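Local coordinates for protein acyl-coenzyme A oxidase 3 (Yarrowia lipolytica, PDB 5YS9) that oxidises acyl-CoA substrates of different chain lengths to 2-enoyl-CoA with its FAD cofactor, passing electrons to oxygen in peroxisomal fatty acid beta-oxidation, at residues A[78-81]-A[82-86]; A[233-236]-A[237-240]; A[675-679]-A[680-684]. All blocks are in the same frame, centred on the assembly; numbering follows the deposited sequence.

Interaction 1: residues A[78-81]-A[82-86]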
loop_
_atom_site.group_PDB
_atom_site.type_symbol
_atom_site.label_atom_id
_atom_site.label_comp_id
_atom_site.label_asym_id
_atom_site.label_seq_id
_atom_site.Cartn_x
_atom_site.Cartn_y
_atom_site.Cartn_z
ATOM N N LYS A 78 -8.847 19.673 -1.010
ATOM C CA LYS A 78 -7.871 19.990 -2.035
ATOM C C LYS A 78 -7.729 21.474 -2.346
ATOM O O LYS A 78 -6.641 21.886 -2.560
ATOM C CB LYS A 78 -8.061 19.138 -3.300
ATOM C CG LYS A 78 -8.407 19.824 -4.615
ATOM C CD LYS A 78 -7.750 19.137 -5.829
ATOM C CE LYS A 78 -8.597 19.199 -7.114
ATOM N NZ LYS A 78 -8.526 20.492 -7.858
ATOM N N GLU A 79 -8.784 22.277 -2.275
ATOM C CA GLU A 79 -8.713 23.702 -2.654
ATOM C C GLU A 79 -7.857 24.471 -1.664
ATOM O O GLU A 79 -7.217 25.450 -2.032
ATOM C CB GLU A 79 -10.094 24.385 -2.721
ATOM C CG GLU A 79 -11.095 23.834 -3.743
ATOM C CD GLU A 79 -11.643 22.412 -3.447
ATOM O OE1 GLU A 79 -11.665 21.967 -2.263
ATOM O OE2 GLU A 79 -12.045 21.709 -4.419
ATOM N N GLN A 80 -7.816 24.006 -0.419
ATOM C CA GLN A 80 -7.087 24.666 0.647
ATOM C C GLN A 80 -5.635 24.252 0.624
ATOM O O GLN A 80 -4.717 25.075 0.848
ATOM C CB GLN A 80 -7.747 24.352 1.990
ATOM C CG GLN A 80 -7.504 25.438 3.004
ATOM C CD GLN A 80 -7.974 25.102 4.426
ATOM O OE1 GLN A 80 -8.972 24.382 4.633
ATOM N NE2 GLN A 80 -7.259 25.671 5.424
ATOM N N LEU A 81 -5.404 22.985 0.330
ATOM C CA LEU A 81 -4.044 22.502 0.029
ATOM C C LEU A 81 -3.389 23.277 -1.137
ATOM O O LEU A 81 -2.198 23.682 -1.069
ATOM C CB LEU A 81 -4.070 21.020 -0.298
ATOM C CG LEU A 81 -3.700 19.875 0.684
ATOM C CD1 LEU A 81 -3.487 20.226 2.138
ATOM C CD2 LEU A 81 -4.686 18.723 0.512
ATOM N N ARG A 82 -4.155 23.467 -2.203
ATOM C CA ARG A 82 -3.719 24.275 -3.334
ATOM C C ARG A 82 -3.383 25.716 -2.873
ATOM O O ARG A 82 -2.329 26.247 -3.217
ATOM C CB ARG A 82 -4.811 24.329 -4.414
ATOM C CG ARG A 82 -5.067 23.043 -5.156
ATOM C CD ARG A 82 -3.904 22.764 -6.084
ATOM N NE ARG A 82 -4.124 21.568 -6.872
ATOM C CZ ARG A 82 -4.649 21.527 -8.089
ATOM N NH1 ARG A 82 -4.802 20.366 -8.677
ATOM N NH2 ARG A 82 -5.038 22.620 -8.719
ATOM N N GLU A 83 -4.258 26.348 -2.085
ATOM C CA GLU A 83 -3.974 27.718 -1.705
ATOM C C GLU A 83 -2.807 27.811 -0.715
ATOM O O GLU A 83 -1.929 28.646 -0.908
ATOM C CB GLU A 83 -5.217 28.458 -1.228
ATOM C CG GLU A 83 -4.935 29.871 -0.691
ATOM C CD GLU A 83 -6.196 30.586 -0.257
ATOM O OE1 GLU A 83 -7.321 30.052 -0.460
ATOM O OE2 GLU A 83 -6.057 31.688 0.313
ATOM N N THR A 84 -2.771 26.948 0.308
ATOM C CA THR A 84 -1.799 27.126 1.395
ATOM C C THR A 84 -0.434 26.762 0.907
ATOM O O THR A 84 0.573 27.321 1.372
ATOM C CB THR A 84 -2.144 26.312 2.670
ATOM O OG1 THR A 84 -2.483 24.983 2.313
ATOM C CG2 THR A 84 -3.334 26.930 3.438
ATOM N N ALA A 85 -0.338 25.884 -0.087
ATOM C CA ALA A 85 1.012 25.627 -0.634
ATOM C C ALA A 85 1.666 26.877 -1.197
ATOM O O ALA A 85 2.879 26.989 -1.152
ATOM C CB ALA A 85 1.010 24.519 -1.649
ATOM N N VAL A 86 0.882 27.814 -1.720
ATOM C CA VAL A 86 1.471 29.048 -2.241
ATOM C C VAL A 86 1.962 29.931 -1.113
ATOM O O VAL A 86 3.073 30.417 -1.165
ATOM C CB VAL A 86 0.529 29.807 -3.192
ATOM C CG1 VAL A 86 1.175 31.112 -3.661
ATOM C CG2 VAL A 86 0.209 28.935 -4.399
#
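T84 turns its hydroxyl into the slot between its own N and carbonyl carbon (chi1 47°), which brings OG1 back along the helix to the carbonyl oxygen of Q80, while R82 keeps CG beside its backbone N (chi1 -69°) and then bends at chi2, so that its guanidinium runs alongside K78. Q80 O is gripped twice by T84: by the amide N at 2.8 Å and by OG1 at 2.7 Å, the two donors arriving from opposite faces of the carbonyl plane. The hydroxyl of a threonine inside a helix is commonly satisfied in this way, by the carbonyl four residues back. The methyl CG2 of T84 flanks the same oxygen at 3.5 Å. R82 packs CG on K78 O at 3.2 Å, and its guanidinium has K78 NZ over one face, displaced toward the rim, with NZ 3.8 Å from NH1. Both cations turn to D249 of strand 245-249, which forms a salt bridge with R82 NH2 and a long, weak ion pair with K78 NZ; R82 NE also bonds to the carbonyl of D257. Behind the side chains run the regular i to i+4 bonds of an alpha helix: R82 N to K78 O at 3.0 Å, E83 N to E79 O at 3.1 Å and A85 N to L81 O at 3.0 Å. These are the first two and a half turns of helix 78-92 in the N-terminal region, where R82, A85 and V86 lie against helix 116-136, and R82, E83 and V86 pack on Y676 and T680 of the second subunit.

Interaction 2: residues A[233-236]-A[237-240]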
loop_
_atom_site.group_PDB
_atom_site.type_symbol
_atom_site.label_atom_id
_atom_site.label_comp_id
_atom_site.label_asym_id
_atom_site.label_seq_id
_atom_site.Cartn_x
_atom_site.Cartn_y
_atom_site.Cartn_z
ATOM N N LEU A 233 3.920 30.211 -21.343
ATOM C CA LEU A 233 2.563 29.682 -21.225
ATOM C C LEU A 233 1.526 30.751 -20.967
ATOM O O LEU A 233 0.416 30.679 -21.484
ATOM C CB LEU A 233 2.476 28.719 -20.067
ATOM C CG LEU A 233 3.216 27.411 -20.173
ATOM C CD1 LEU A 233 2.954 26.565 -18.930
ATOM C CD2 LEU A 233 2.807 26.684 -21.413
ATOM N N ARG A 234 1.875 31.740 -20.162
ATOM C CA ARG A 234 0.949 32.804 -19.811
ATOM C C ARG A 234 1.555 34.186 -20.011
ATOM O O ARG A 234 2.751 34.402 -19.847
ATOM C CB ARG A 234 0.484 32.676 -18.345
ATOM C CG ARG A 234 -0.207 31.373 -17.988
ATOM C CD ARG A 234 -0.537 31.315 -16.492
ATOM N NE ARG A 234 -1.679 30.457 -16.215
ATOM C CZ ARG A 234 -1.643 29.158 -15.936
ATOM N NH1 ARG A 234 -0.493 28.482 -15.881
ATOM N NH2 ARG A 234 -2.798 28.531 -15.714
ATOM N N ASP A 235 0.694 35.121 -20.383
ATOM C CA ASP A 235 0.964 36.524 -20.214
ATOM C C ASP A 235 1.181 36.741 -18.697
ATOM O O ASP A 235 0.333 36.390 -17.864
ATOM C CB ASP A 235 -0.244 37.298 -20.704
ATOM C CG ASP A 235 -0.133 38.732 -20.442
ATOM O OD1 ASP A 235 0.643 39.350 -21.172
ATOM O OD2 ASP A 235 -0.822 39.236 -19.518
ATOM N N VAL A 236 2.334 37.293 -18.358
ATOM C CA VAL A 236 2.803 37.452 -16.986
ATOM C C VAL A 236 1.882 38.403 -16.177
ATOM O O VAL A 236 1.461 38.145 -15.062
ATOM C CB VAL A 236 4.285 37.954 -17.064
ATOM C CG1 VAL A 236 4.655 38.929 -15.973
ATOM C CG2 VAL A 236 5.242 36.779 -17.083
ATOM N N SER A 237 1.589 39.507 -16.816
ATOM C CA SER A 237 0.701 40.532 -16.318
ATOM C C SER A 237 -0.684 40.042 -15.830
ATOM O O SER A 237 -1.091 40.336 -14.743
ATOM C CB SER A 237 0.538 41.552 -17.453
ATOM O OG SER A 237 -0.030 42.707 -16.974
ATOM N N SER A 238 -1.395 39.295 -16.649
ATOM C CA SER A 238 -2.774 38.898 -16.367
ATOM C C SER A 238 -2.952 37.394 -16.012
ATOM O O SER A 238 -4.047 36.984 -15.617
ATOM C CB SER A 238 -3.594 39.205 -17.618
ATOM O OG SER A 238 -3.212 38.315 -18.671
ATOM N N HIS A 239 -1.901 36.586 -16.201
ATOM C CA HIS A 239 -1.949 35.140 -16.060
ATOM C C HIS A 239 -2.834 34.481 -17.121
ATOM O O HIS A 239 -3.183 33.306 -16.974
ATOM C CB HIS A 239 -2.387 34.731 -14.633
ATOM C CG HIS A 239 -1.464 33.757 -13.969
ATOM N ND1 HIS A 239 -1.890 32.552 -13.442
ATOM C CD2 HIS A 239 -0.135 33.817 -13.753
ATOM C CE1 HIS A 239 -0.854 31.925 -12.918
ATOM N NE2 HIS A 239 0.219 32.667 -13.104
ATOM N N SER A 240 -3.167 35.185 -18.209
ATOM C CA SER A 240 -3.932 34.559 -19.320
ATOM C C SER A 240 -3.024 33.738 -20.219
ATOM O O SER A 240 -1.803 33.985 -20.295
ATOM C CB SER A 240 -4.661 35.588 -20.171
ATOM O OG SER A 240 -5.613 36.292 -19.381
#
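R234 lays its aliphatic arm over the ring of H239: CD sits 3.5 Å from the ring centroid, almost straight above it, in a CH-pi contact. CG lies beside the backbone N (chi1 -59°), and the chain runs extended from there to NE, carrying the guanidinium past the imidazole with the two planes only 20° apart. The groups stack with their centres 4.6 Å apart, while NE makes a weak bond to H239 O, which lies at the edge of the guanidinium in its plane. The far nitrogens of R234 are taken by the carbonyls of A204, A205 and A208 and by P672 O of the second subunit. The residues make the first part of the loop between strands 222-232 and 245-249 of the middle-domain beta-sheet, a bend closed at its base by D235 N to S240 O at 2.7 Å. D235 swings CG away from its backbone N (chi1 174°), placing OD2 at the bend, where S238 N (2.9 Å) and S238 OG (2.7 Å) meet it on its anti side from opposite faces of the carboxylate. With an alanine at D235, the S238 amide and hydroxyl would probably lose their shared acceptor, and the bend would be freer to shift. S238 OG in turn accepts from S240 N at 3.2 Å, an ST turn. Beyond it, S240 OG bonds to R673 of the second subunit, and the H239 ring meets Y677 of that subunit.

Interaction 3: residues A[675-679]-A[680-684]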
loop_
_atom_site.group_PDB
_atom_site.type_symbol
_atom_site.label_atom_id
_atom_site.label_comp_id
_atom_site.label_asym_id
_atom_site.label_seq_id
_atom_site.Cartn_x
_atom_site.Cartn_y
_atom_site.Cartn_z
ATOM N N PRO A 675 -24.451 18.521 10.481
ATOM C CA PRO A 675 -24.954 19.689 9.717
ATOM C C PRO A 675 -26.170 19.368 8.762
ATOM O O PRO A 675 -26.980 20.247 8.487
ATOM C CB PRO A 675 -23.723 20.183 8.950
ATOM C CG PRO A 675 -22.733 19.093 8.994
ATOM C CD PRO A 675 -23.110 18.103 10.042
ATOM N N TYR A 676 -26.329 18.111 8.401
ATOM C CA TYR A 676 -27.376 17.692 7.500
ATOM C C TYR A 676 -28.555 17.047 8.236
ATOM O O TYR A 676 -29.282 16.260 7.674
ATOM C CB TYR A 676 -26.810 16.785 6.405
ATOM C CG TYR A 676 -25.971 15.676 6.945
ATOM C CD1 TYR A 676 -26.542 14.483 7.296
ATOM C CD2 TYR A 676 -24.612 15.835 7.130
ATOM C CE1 TYR A 676 -25.788 13.467 7.810
ATOM C CE2 TYR A 676 -23.847 14.825 7.641
ATOM C CZ TYR A 676 -24.446 13.643 7.979
ATOM O OH TYR A 676 -23.717 12.636 8.499
ATOM N N TYR A 677 -28.689 17.319 9.519
ATOM C CA TYR A 677 -29.719 16.649 10.281
ATOM C C TYR A 677 -31.133 16.991 9.850
ATOM O O TYR A 677 -31.952 16.113 9.659
ATOM C CB TYR A 677 -29.540 16.946 11.768
ATOM C CG TYR A 677 -30.598 16.342 12.641
ATOM C CD1 TYR A 677 -30.639 14.988 12.870
ATOM C CD2 TYR A 677 -31.561 17.124 13.232
ATOM C CE1 TYR A 677 -31.607 14.433 13.661
ATOM C CE2 TYR A 677 -32.534 16.571 14.026
ATOM C CZ TYR A 677 -32.547 15.225 14.238
ATOM O OH TYR A 677 -33.511 14.673 15.028
ATOM N N GLU A 678 -31.405 18.273 9.694
ATOM C CA GLU A 678 -32.718 18.720 9.260
ATOM C C GLU A 678 -33.045 18.409 7.816
ATOM O O GLU A 678 -34.153 18.039 7.487
ATOM C CB GLU A 678 -32.916 20.203 9.559
ATOM C CG GLU A 678 -32.469 20.603 10.948
ATOM C CD GLU A 678 -33.512 20.355 12.019
ATOM O OE1 GLU A 678 -34.605 19.857 11.698
ATOM O OE2 GLU A 678 -33.243 20.665 13.194
ATOM N N SER A 679 -32.069 18.633 6.956
ATOM C CA SER A 679 -32.192 18.369 5.542
ATOM C C SER A 679 -32.273 16.920 5.129
ATOM O O SER A 679 -33.024 16.572 4.235
ATOM C CB SER A 679 -31.096 19.081 4.772
ATOM O OG SER A 679 -29.863 18.464 4.979
ATOM N N THR A 680 -31.465 16.077 5.749
ATOM C CA THR A 680 -31.305 14.730 5.246
ATOM C C THR A 680 -31.634 13.597 6.207
ATOM O O THR A 680 -32.477 12.780 5.913
ATOM C CB THR A 680 -29.888 14.563 4.677
ATOM O OG1 THR A 680 -29.567 15.716 3.910
ATOM C CG2 THR A 680 -29.786 13.348 3.795
ATOM N N LEU A 681 -30.936 13.542 7.332
ATOM C CA LEU A 681 -31.134 12.500 8.331
ATOM C C LEU A 681 -32.481 12.471 9.054
ATOM O O LEU A 681 -33.076 11.433 9.198
ATOM C CB LEU A 681 -30.008 12.540 9.351
ATOM C CG LEU A 681 -30.114 11.438 10.385
ATOM C CD1 LEU A 681 -29.997 10.078 9.742
ATOM C CD2 LEU A 681 -29.075 11.606 11.460
ATOM N N ARG A 682 -32.971 13.622 9.477
ATOM C CA ARG A 682 -34.255 13.684 10.156
ATOM C C ARG A 682 -35.454 13.335 9.284
ATOM O O ARG A 682 -36.310 12.592 9.704
ATOM C CB ARG A 682 -34.458 15.024 10.839
ATOM C CG ARG A 682 -35.348 14.923 12.053
ATOM C CD ARG A 682 -35.850 16.271 12.500
ATOM N NE ARG A 682 -37.131 16.162 13.173
ATOM C CZ ARG A 682 -37.295 15.628 14.371
ATOM N NH1 ARG A 682 -36.257 15.162 15.028
ATOM N NH2 ARG A 682 -38.495 15.561 14.906
ATOM N N PRO A 683 -35.504 13.847 8.060
ATOM C CA PRO A 683 -36.561 13.426 7.102
ATOM C C PRO A 683 -36.602 11.925 6.821
ATOM O O PRO A 683 -37.664 11.383 6.714
ATOM C CB PRO A 683 -36.195 14.194 5.828
ATOM C CG PRO A 683 -35.613 15.453 6.372
ATOM C CD PRO A 683 -34.756 14.993 7.514
ATOM N N PHE A 684 -35.450 11.280 6.726
ATOM C CA PHE A 684 -35.396 9.846 6.617
ATOM C C PHE A 684 -35.870 9.091 7.867
ATOM O O PHE A 684 -36.838 8.341 7.777
ATOM C CB PHE A 684 -33.997 9.373 6.287
ATOM C CG PHE A 684 -33.904 7.882 6.225
ATOM C CD1 PHE A 684 -34.596 7.185 5.245
ATOM C CD2 PHE A 684 -33.144 7.171 7.143
ATOM C CE1 PHE A 684 -34.526 5.789 5.161
ATOM C CE2 PHE A 684 -33.087 5.767 7.083
ATOM C CZ PHE A 684 -33.785 5.082 6.101
#
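Y677 and R682 meet across the start of the short helix 677-685, whose opening is a wider, pi-type turn with Y676 at the N-cap position. R682 CB stands over the centre of one face of the Y677 ring, 4.0 Å from its centroid, a CH-pi contact. The arginine places CG anti to its own N (chi1 -151°) and stays extended as far as NE, following the ring out to its hydroxyl; NH1 then donates to Y677 OH at 2.8 Å. That hydroxyl lies in the guanidinium plane, and the ring and guanidinium planes are 59° apart. At the ring edge, near its plane, L681 CD2 touches CD1 of Y677 at 4.0 Å. The backbone fixes these partners: R682 N bonds to Y677 O at 2.7 Å, five residues on, and Y676 O receives both T680 N (2.9 Å) and L681 N (3.2 Å), an i to i+4 and an i to i+5 bond on one oxygen. P683, lacking an N-H, breaks the ladder and kinks the helix, its CD resting 3.1 Å from E678 O. Farther out, R682 NH1 also bonds to S237 O of the second subunit, Y676 OH takes a bond from R121 of that subunit, and L681 packs on its H206. On the helix flank, S679 OG and T680 OG1 share a hydrogen bond of 3.0 Å.

How the interactions relate
Along the chain, interactions 1, 2 and 3 follow in series, none nested in or crossing another, and each joins adjacent segments. Interaction 1 lies within the opening turns of helix 78-92, interaction 2 closes a tight bend within the loop between strands 222-232 and 245-249, and interaction 3 shapes the start of helix 677-685 near the C terminus. Within one chain they do not touch: the nearest atoms of interactions 1 and 2 are about 9 Å apart, and those of 2 and 3 about 33 Å. The dimer unites them. The C-terminal helix of one subunit reaches both helix 78-92 and the middle-domain loop of the other.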